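Local coordinates for Epf (PDB 4ES8), which acts as a cell-surface adhesin of Streptococcus pyogenes, attaching to host cells through an N-terminal domain that contains a carbohydrate-binding module, at residues Y131-A136 with K152-V157; H112-T117 with I176-L181. One frame throughout, in Å; residues are numbered along the deposited sequence.

In the fold
Both contacts lie in the larger, N-terminal beta-sandwich of the adhesin domain, probably its carbohydrate-binding module. Contact 2 is the more buried: it joins neighbouring strands 113-123 and 172-180 within one antiparallel sheet, through backbone hydrogen bonds, an apolar inner face and a salt bridge on the other face. Contact 1 is partly buried and works between layers, setting strand 127-135 of the second sheet against helix 150-153 and the start of edge strand 154-159, by apolar and CH-pi contacts. Their centres lie about 9 Å apart. Strand 154-159 pairs with 172-180, and Phe178 of contact 2 packs on Ala154 and Ile133 of contact 1, so the two share one interior. Both segments of contact 1 fall between those of contact 2 in the sequence.

Contact 1. Residues Y131-A136 with K152-V157; sequences YRIGSA and KYASNV. With NA (sodium ion), chain F.
Ile133 and Ser135 of strand 127-135 meet Tyr153, Ala154 and Val157 across the two layers of a beta-sandwich, where helix 150-153 runs into edge strand 154-159. The apolar part centres on Ile133, whose two branches diverge. CG2, held anti to the backbone N, reaches Ala154 CB at 3.9 Å, while CG1, on the N side (chi1 -52°), lies 4.1 Å from Val157 CG2. Phe178 of strand 172-180 packs against this group as well.

The aromatic part is a CH-pi contact: Ser135 CB sits over a face of the Tyr153 ring, 4.0 Å from its centroid and 28° off the normal. Ser135 N covers the same face nearer the rim, 3.5 Å from Tyr153 CE2, and Lys152 CB lies over the centre of the opposite face. In the conformer described, the ring thus lies between Ser135 and Lys152 CB. Polar ties lead elsewhere: Glu150 receives Ile133 N and forms a salt bridge with Arg132, fastening the helix start to the strand.

At the far end the backbone changes direction through Ser155 and Asn156, after which the sodium ion is bound by Val157 O at 2.9 Å and by two waters, the closer at 2.2 Å.

Contact 2. Residues H112-T117 with I176-L181; sequences HDYKIT and ISFRTL
Strands 113-123 and 172-180 are antiparallel neighbours in a sheet of the adhesin's beta-sandwich; Tyr114 with Phe178 and Ile116 with Ile176 form the hydrogen-bonded pairs between residues 112-117 and 176-181. Tyr114 N gives a nearly straight bond to Phe178 O (2.9 Å), and Ile116 N does the same to Ile176 O (2.7 Å); each pair is closed by the reciprocal bond.

On the sandwich-interior face, Phe178 CG stands between its backbone N and carbonyl carbon (chi1 67°), which leans the ring toward the partner strand. Its CE1 meets Ile116 CD1 at 3.7 Å and Tyr114 CB at 3.8 Å. The Tyr114 and Phe178 rings are inclined at 31°, and Thr180 CG2 touches Tyr114 CE2 at 3.6 Å.

The other face carries a side-on, two-bond salt bridge: Arg179 NE to Asp113 OD1 at 2.8 Å, and Arg179 NH2 to the syn lone pair of Asp113 OD2 at 3.0 Å, the latter practically straight. A bend at chi3 (-77°) turns the guanidinium nearly coplanar with the carboxylate. Arg179 NH1 bonds to Asp240 O of the following C-terminal domain, placing this end at the domain junction; Thr180 OG1, which accepts from His112 N, also bonds to Ile109 O.

Two bonds to separate oxygens fix the carboxylate's rotation, and the paired charges probably stabilise each other's ionised form.

Contact 1. Residues Y131-A136 with K152-V157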
ATOM      1  N   TYR A 131     -10.825   1.638 -10.979  1.00  6.20           N
ATOM      2  CA  TYR A 131     -10.110   1.398  -9.710  1.00  6.78           C
ATOM      3  C   TYR A 131      -8.876   2.277  -9.703  1.00  9.83           C
ATOM      4  O   TYR A 131      -8.083   2.221 -10.645  1.00  9.50           O
ATOM      5  CB  TYR A 131      -9.671  -0.064  -9.537  1.00  7.18           C
ATOM      6  CG  TYR A 131     -10.707  -1.132  -9.831  1.00  6.12           C
ATOM      7  CD1 TYR A 131     -11.975  -1.090  -9.245  1.00  6.94           C
ATOM      8  CD2 TYR A 131     -10.383  -2.246 -10.599  1.00  6.38           C
ATOM      9  CE1 TYR A 131     -12.899  -2.117  -9.452  1.00  7.21           C
ATOM     10  CE2 TYR A 131     -11.294  -3.273 -10.810  1.00  7.51           C
ATOM     11  CZ  TYR A 131     -12.557  -3.201 -10.241  1.00  9.59           C
ATOM     12  OH  TYR A 131     -13.463  -4.207 -10.471  1.00  7.90           O
ATOM     13  N   ARG A 132      -8.713   3.077  -8.660  1.00  6.32           N
ATOM     14  CA  ARG A 132      -7.559   3.953  -8.576  1.00  6.88           C
ATOM     15  C   ARG A 132      -6.961   3.931  -7.205  1.00 10.32           C
ATOM     16  O   ARG A 132      -7.613   3.484  -6.269  1.00  9.14           O
ATOM     17  CB  ARG A 132      -7.978   5.405  -8.897  1.00  7.09           C
ATOM     18  CG  ARG A 132      -8.463   5.654 -10.332  1.00  9.58           C
ATOM     19  CD  ARG A 132      -7.324   5.839 -11.320  1.00  8.41           C
ATOM     20  NE  ARG A 132      -7.862   5.864 -12.680  1.00 10.13           N
ATOM     21  CZ  ARG A 132      -7.099   5.957 -13.759  1.00 13.11           C
ATOM     22  NH1 ARG A 132      -5.772   5.988 -13.642  1.00 12.59           N
ATOM     23  NH2 ARG A 132      -7.651   5.980 -14.970  1.00 12.34           N
ATOM     24  N   ILE A 133      -5.737   4.462  -7.075  1.00  7.50           N
ATOM     25  CA  ILE A 133      -5.133   4.702  -5.765  1.00  6.01           C
ATOM     26  C   ILE A 133      -5.282   6.197  -5.498  1.00  8.39           C
ATOM     27  O   ILE A 133      -5.163   7.009  -6.427  1.00  8.83           O
ATOM     28  CB  ILE A 133      -3.650   4.252  -5.694  1.00  8.39           C
ATOM     29  CG1 ILE A 133      -3.491   2.791  -6.180  1.00  8.02           C
ATOM     30  CG2 ILE A 133      -3.075   4.440  -4.265  1.00  9.35           C
ATOM     31  CD1 ILE A 133      -4.297   1.749  -5.422  1.00 12.94           C
ATOM     32  N   GLY A 134      -5.533   6.566  -4.249  1.00  7.76           N
ATOM     33  CA  GLY A 134      -5.625   7.980  -3.939  1.00  7.23           C
ATOM     34  C   GLY A 134      -5.173   8.290  -2.527  1.00 10.09           C
ATOM     35  O   GLY A 134      -4.747   7.402  -1.782  1.00  9.01           O
ATOM     36  N   SER A 135      -5.287   9.574  -2.153  1.00  8.91           N
ATOM     37  CA  SER A 135      -5.034   9.951  -0.764  1.00  9.39           C
ATOM     38  C   SER A 135      -6.070   9.283   0.144  1.00 10.93           C
ATOM     39  O   SER A 135      -7.169   8.937  -0.305  1.00  9.25           O
ATOM     40  CB  SER A 135      -5.166  11.464  -0.617  1.00 12.21           C
ATOM     41  OG  SER A 135      -6.441  11.910  -1.046  1.00 13.16           O
ATOM     42  N   ALA A 136      -5.754   9.128   1.442  1.00 10.10           N
ATOM     43  CA  ALA A 136      -6.767   8.602   2.343  1.00  9.72           C
ATOM     44  C   ALA A 136      -7.910   9.582   2.476  1.00 11.03           C
ATOM     45  O   ALA A 136      -7.695  10.798   2.383  1.00 10.62           O
ATOM     46  CB  ALA A 136      -6.149   8.366   3.726  1.00 11.36           C
ATOM     47  N   LYS A 152       0.389  11.362  -7.715  1.00  9.59           N
ATOM     48  CA  LYS A 152       1.048  12.000  -6.574  1.00 10.76           C
ATOM     49  C   LYS A 152       1.271  10.997  -5.446  1.00 13.75           C
ATOM     50  O   LYS A 152       2.133  11.229  -4.584  1.00 14.98           O
ATOM     51  CB  LYS A 152       0.161  13.137  -5.998  1.00 12.92           C
ATOM     52  CG  LYS A 152      -0.083  14.321  -6.918  1.00 21.54           C
ATOM     53  CD  LYS A 152      -1.081  15.259  -6.238  1.00 32.31           C
ATOM     54  CE  LYS A 152      -1.525  16.400  -7.121  1.00 47.99           C
ATOM     55  NZ  LYS A 152      -2.520  17.264  -6.434  1.00 57.79           N
ATOM     56  N   TYR A 153       0.492   9.880  -5.427  0.50  9.46           N
ATOM     57  CA  TYR A 153       0.529   8.923  -4.307  0.62  9.47           C
ATOM     58  C   TYR A 153       1.096   7.560  -4.657  0.50 12.42           C
ATOM     59  O   TYR A 153       1.639   6.891  -3.775  0.50 12.07           O
ATOM     60  CB  TYR A 153      -0.886   8.741  -3.728  0.62 10.12           C
ATOM     61  CG  TYR A 153      -1.601  10.059  -3.514  0.62 11.36           C
ATOM     62  CD1 TYR A 153      -1.198  10.942  -2.511  0.62 13.11           C
ATOM     63  CD2 TYR A 153      -2.645  10.448  -4.342  0.62 11.95           C
ATOM     64  CE1 TYR A 153      -1.839  12.164  -2.323  0.62 14.44           C
ATOM     65  CE2 TYR A 153      -3.289  11.675  -4.171  0.62 13.63           C
ATOM     66  CZ  TYR A 153      -2.878  12.533  -3.163  0.62 19.31           C
ATOM     67  OH  TYR A 153      -3.517  13.736  -2.977  0.62 21.68           O
ATOM     68  N   ALA A 154       0.949   7.123  -5.913  1.00  9.71           N
ATOM     69  CA  ALA A 154       1.390   5.809  -6.294  1.00  9.65           C
ATOM     70  C   ALA A 154       2.015   5.807  -7.656  1.00 12.68           C
ATOM     71  O   ALA A 154       1.616   6.580  -8.545  1.00 11.49           O
ATOM     72  CB  ALA A 154       0.172   4.877  -6.306  1.00 11.22           C
ATOM     73  N   SER A 155       3.000   4.924  -7.809  1.00  9.29           N
ATOM     74  CA  SER A 155       3.586   4.624  -9.099  1.00  9.29           C
ATOM     75  C   SER A 155       3.363   3.149  -9.437  1.00 11.47           C
ATOM     76  O   SER A 155       3.010   2.320  -8.562  1.00  9.46           O
ATOM     77  CB  SER A 155       5.076   4.944  -9.120  1.00 11.60           C
ATOM     78  OG  SER A 155       5.771   4.032  -8.292  1.00 12.23           O
ATOM     79  N   ASN A 156       3.549   2.813 -10.729  1.00 10.88           N
ATOM     80  CA  ASN A 156       3.510   1.423 -11.194  1.00  9.87           C
ATOM     81  C   ASN A 156       2.180   0.733 -10.861  1.00 10.50           C
ATOM     82  O   ASN A 156       2.172  -0.467 -10.540  1.00 12.62           O
ATOM     83  CB  ASN A 156       4.684   0.637 -10.573  1.00 13.57           C
ATOM     84  CG  ASN A 156       6.029   1.313 -10.782  1.00 42.68           C
ATOM     85  OD1 ASN A 156       6.523   1.423 -11.898  1.00 37.70           O
ATOM     86  ND2 ASN A 156       6.640   1.807  -9.718  1.00 41.70           N
ATOM     87  N   VAL A 157       1.052   1.468 -10.940  1.00  8.09           N
ATOM     88  CA  VAL A 157      -0.255   0.846 -10.635  1.00  8.29           C
ATOM     89  C   VAL A 157      -0.587  -0.163 -11.709  1.00 12.44           C
ATOM     90  O   VAL A 157      -0.452   0.135 -12.911  1.00 11.56           O
ATOM     91  CB  VAL A 157      -1.374   1.891 -10.495  1.00 10.30           C
ATOM     92  CG1 VAL A 157      -2.717   1.213 -10.177  1.00 10.98           C
ATOM     93  CG2 VAL A 157      -1.018   2.935  -9.434  1.00  9.92           C
TER
HETATM   94 NA    NA F 504      -1.150  -0.582 -15.638  1.00 47.83          NA
HETATM   95  O   HOH W   1      -2.686   1.032 -15.329  1.00 39.30           O
HETATM   96  O   HOH W   2      -3.512  -2.281 -15.193  1.00 19.83           O

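Contact 2. Residues H112-T117 with I176-L181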
ATOM      1  N   HIS A 112       7.501   1.391  -0.650  1.00  9.50           N
ATOM      2  CA  HIS A 112       7.249  -0.033  -0.479  1.00  7.85           C
ATOM      3  C   HIS A 112       6.221  -0.437  -1.544  1.00  9.77           C
ATOM      4  O   HIS A 112       5.524   0.434  -2.093  1.00 10.26           O
ATOM      5  CB  HIS A 112       6.735  -0.317   0.941  1.00  7.88           C
ATOM      6  CG  HIS A 112       7.805  -0.670   1.941  1.00  9.04           C
ATOM      7  ND1 HIS A 112       7.563  -1.607   2.936  1.00  9.74           N
ATOM      8  CD2 HIS A 112       9.065  -0.187   2.089  1.00  9.70           C
ATOM      9  CE1 HIS A 112       8.666  -1.661   3.669  1.00  9.42           C
ATOM     10  NE2 HIS A 112       9.599  -0.806   3.212  1.00  9.28           N
ATOM     11  N   ASP A 113       6.143  -1.737  -1.838  1.00  6.91           N
ATOM     12  CA  ASP A 113       5.221  -2.309  -2.811  1.00  6.63           C
ATOM     13  C   ASP A 113       4.066  -2.963  -2.085  1.00  8.89           C
ATOM     14  O   ASP A 113       4.290  -3.654  -1.071  1.00  9.51           O
ATOM     15  CB  ASP A 113       5.957  -3.329  -3.681  1.00  8.93           C
ATOM     16  CG  ASP A 113       7.008  -2.694  -4.566  1.00 15.69           C
ATOM     17  OD1 ASP A 113       6.728  -1.655  -5.149  1.00 16.04           O
ATOM     18  OD2 ASP A 113       8.130  -3.210  -4.616  1.00 19.72           O
ATOM     19  N   TYR A 114       2.830  -2.756  -2.597  1.00  7.41           N
ATOM     20  CA  TYR A 114       1.638  -3.295  -1.956  1.00  7.47           C
ATOM     21  C   TYR A 114       0.773  -4.039  -2.951  1.00 10.46           C
ATOM     22  O   TYR A 114       0.834  -3.777  -4.165  1.00  9.12           O
ATOM     23  CB  TYR A 114       0.831  -2.173  -1.283  1.00  7.78           C
ATOM     24  CG  TYR A 114       1.593  -1.553  -0.130  1.00  7.13           C
ATOM     25  CD1 TYR A 114       1.542  -2.116   1.143  1.00  8.12           C
ATOM     26  CD2 TYR A 114       2.436  -0.456  -0.329  1.00  8.03           C
ATOM     27  CE1 TYR A 114       2.285  -1.584   2.202  1.00  8.24           C
ATOM     28  CE2 TYR A 114       3.189   0.080   0.721  1.00  8.83           C
ATOM     29  CZ  TYR A 114       3.115  -0.491   1.979  1.00 10.80           C
ATOM     30  OH  TYR A 114       3.864   0.045   3.004  1.00 10.52           O
ATOM     31  N   LYS A 115      -0.011  -4.984  -2.422  1.00  6.65           N
ATOM     32  CA  LYS A 115      -0.938  -5.796  -3.205  0.50  6.55           C
ATOM     33  C   LYS A 115      -2.318  -5.695  -2.589  1.00  8.58           C
ATOM     34  O   LYS A 115      -2.507  -6.150  -1.458  1.00  7.09           O
ATOM     35  CB  LYS A 115      -0.479  -7.266  -3.256  0.50  8.30           C
ATOM     36  CG  LYS A 115      -1.467  -8.208  -3.960  0.50  8.32           C
ATOM     37  CD  LYS A 115      -1.125  -9.684  -3.720  0.50  7.50           C
ATOM     38  CE  LYS A 115      -1.992 -10.598  -4.564  0.50 12.12           C
ATOM     39  NZ  LYS A 115      -1.668 -12.037  -4.356  0.50 19.01           N
ATOM     40  N   ILE A 116      -3.256  -5.099  -3.318  1.00  7.33           N
ATOM     41  CA  ILE A 116      -4.651  -4.985  -2.902  1.00  6.48           C
ATOM     42  C   ILE A 116      -5.424  -6.094  -3.582  1.00  9.89           C
ATOM     43  O   ILE A 116      -5.230  -6.347  -4.786  1.00  9.37           O
ATOM     44  CB  ILE A 116      -5.225  -3.608  -3.313  1.00  9.03           C
ATOM     45  CG1 ILE A 116      -4.624  -2.450  -2.530  1.00  8.06           C
ATOM     46  CG2 ILE A 116      -6.767  -3.593  -3.251  1.00 10.54           C
ATOM     47  CD1 ILE A 116      -5.034  -1.055  -3.108  1.00  9.70           C
ATOM     48  N   THR A 117      -6.334  -6.743  -2.833  1.00  6.96           N
ATOM     49  CA  THR A 117      -7.225  -7.746  -3.407  1.00  6.19           C
ATOM     50  C   THR A 117      -8.621  -7.436  -2.936  1.00  8.82           C
ATOM     51  O   THR A 117      -8.805  -6.939  -1.828  1.00  8.02           O
ATOM     52  CB  THR A 117      -6.805  -9.174  -3.034  1.00 10.73           C
ATOM     53  OG1 THR A 117      -6.728  -9.310  -1.611  1.00 10.38           O
ATOM     54  CG2 THR A 117      -5.463  -9.571  -3.661  1.00  9.85           C
ATOM     55  N   ILE A 176      -4.653  -5.611  -7.457  1.00  6.67           N
ATOM     56  CA  ILE A 176      -4.042  -4.348  -7.869  0.50  5.43           C
ATOM     57  C   ILE A 176      -2.749  -4.193  -7.123  1.00 11.42           C
ATOM     58  O   ILE A 176      -2.751  -4.321  -5.899  1.00 12.28           O
ATOM     59  CB  ILE A 176      -4.963  -3.128  -7.631  0.50  5.89           C
ATOM     60  CG1 ILE A 176      -6.309  -3.289  -8.379  0.50  4.03           C
ATOM     61  CG2 ILE A 176      -4.243  -1.806  -8.020  0.50  7.34           C
ATOM     62  CD1 ILE A 176      -7.368  -2.205  -8.080  0.50  3.44           C
ATOM     63  N   SER A 177      -1.642  -3.946  -7.841  1.00  9.21           N
ATOM     64  CA  SER A 177      -0.367  -3.746  -7.161  0.50  8.25           C
ATOM     65  C   SER A 177       0.119  -2.330  -7.457  1.00 11.65           C
ATOM     66  O   SER A 177      -0.243  -1.760  -8.489  1.00 11.29           O
ATOM     67  CB  SER A 177       0.661  -4.788  -7.592  0.50 10.80           C
ATOM     68  OG  SER A 177       0.905  -4.770  -8.987  0.50  7.47           O
ATOM     69  N   PHE A 178       0.893  -1.751  -6.531  1.00  8.09           N
ATOM     70  CA  PHE A 178       1.412  -0.406  -6.721  1.00  7.86           C
ATOM     71  C   PHE A 178       2.560  -0.183  -5.772  1.00 10.60           C
ATOM     72  O   PHE A 178       2.719  -0.918  -4.793  1.00 10.67           O
ATOM     73  CB  PHE A 178       0.336   0.681  -6.515  1.00  8.90           C
ATOM     74  CG  PHE A 178      -0.162   0.797  -5.098  1.00  8.55           C
ATOM     75  CD1 PHE A 178      -1.092  -0.110  -4.590  1.00 10.23           C
ATOM     76  CD2 PHE A 178       0.313   1.798  -4.256  1.00  9.05           C
ATOM     77  CE1 PHE A 178      -1.535  -0.012  -3.265  1.00 11.39           C
ATOM     78  CE2 PHE A 178      -0.141   1.898  -2.935  1.00 10.96           C
ATOM     79  CZ  PHE A 178      -1.065   0.995  -2.452  1.00  9.66           C
ATOM     80  N   ARG A 179       3.319   0.869  -6.042  1.00  6.69           N
ATOM     81  CA  ARG A 179       4.406   1.313  -5.162  1.00  6.55           C
ATOM     82  C   ARG A 179       4.048   2.679  -4.595  1.00 10.20           C
ATOM     83  O   ARG A 179       3.599   3.560  -5.344  1.00 10.08           O
ATOM     84  CB  ARG A 179       5.732   1.400  -5.957  1.00  7.37           C
ATOM     85  CG  ARG A 179       6.907   1.916  -5.143  1.00 10.42           C
ATOM     86  CD  ARG A 179       8.230   1.718  -5.890  1.00 12.06           C
ATOM     87  NE  ARG A 179       8.626   0.308  -5.799  1.00 11.71           N
ATOM     88  CZ  ARG A 179       9.725  -0.214  -6.338  1.00 22.11           C
ATOM     89  NH1 ARG A 179      10.556   0.546  -7.042  1.00 17.67           N
ATOM     90  NH2 ARG A 179      10.002  -1.500  -6.170  1.00 14.79           N
ATOM     91  N   THR A 180       4.254   2.893  -3.279  1.00  6.93           N
ATOM     92  CA  THR A 180       3.946   4.215  -2.722  1.00  6.49           C
ATOM     93  C   THR A 180       5.021   5.278  -3.025  1.00  9.59           C
ATOM     94  O   THR A 180       6.232   4.979  -3.063  1.00  8.94           O
ATOM     95  CB  THR A 180       3.830   4.116  -1.222  1.00  9.44           C
ATOM     96  OG1 THR A 180       5.041   3.510  -0.709  1.00  9.35           O
ATOM     97  CG2 THR A 180       2.590   3.337  -0.793  1.00  8.69           C
ATOM     98  N   LEU A 181       4.566   6.528  -3.177  1.00  8.76           N
ATOM     99  CA  LEU A 181       5.453   7.688  -3.366  1.00  9.64           C
ATOM    100  C   LEU A 181       5.598   8.475  -2.061  1.00 14.30           C
ATOM    101  O   LEU A 181       6.469   9.356  -1.956  1.00 15.90           O
ATOM    102  CB  LEU A 181       4.920   8.607  -4.496  1.00 10.27           C
ATOM    103  CG  LEU A 181       4.916   7.954  -5.882  1.00 13.07           C
ATOM    104  CD1 LEU A 181       4.272   8.846  -6.917  1.00 13.02           C
ATOM    105  CD2 LEU A 181       6.337   7.500  -6.334  1.00 16.68           C
TER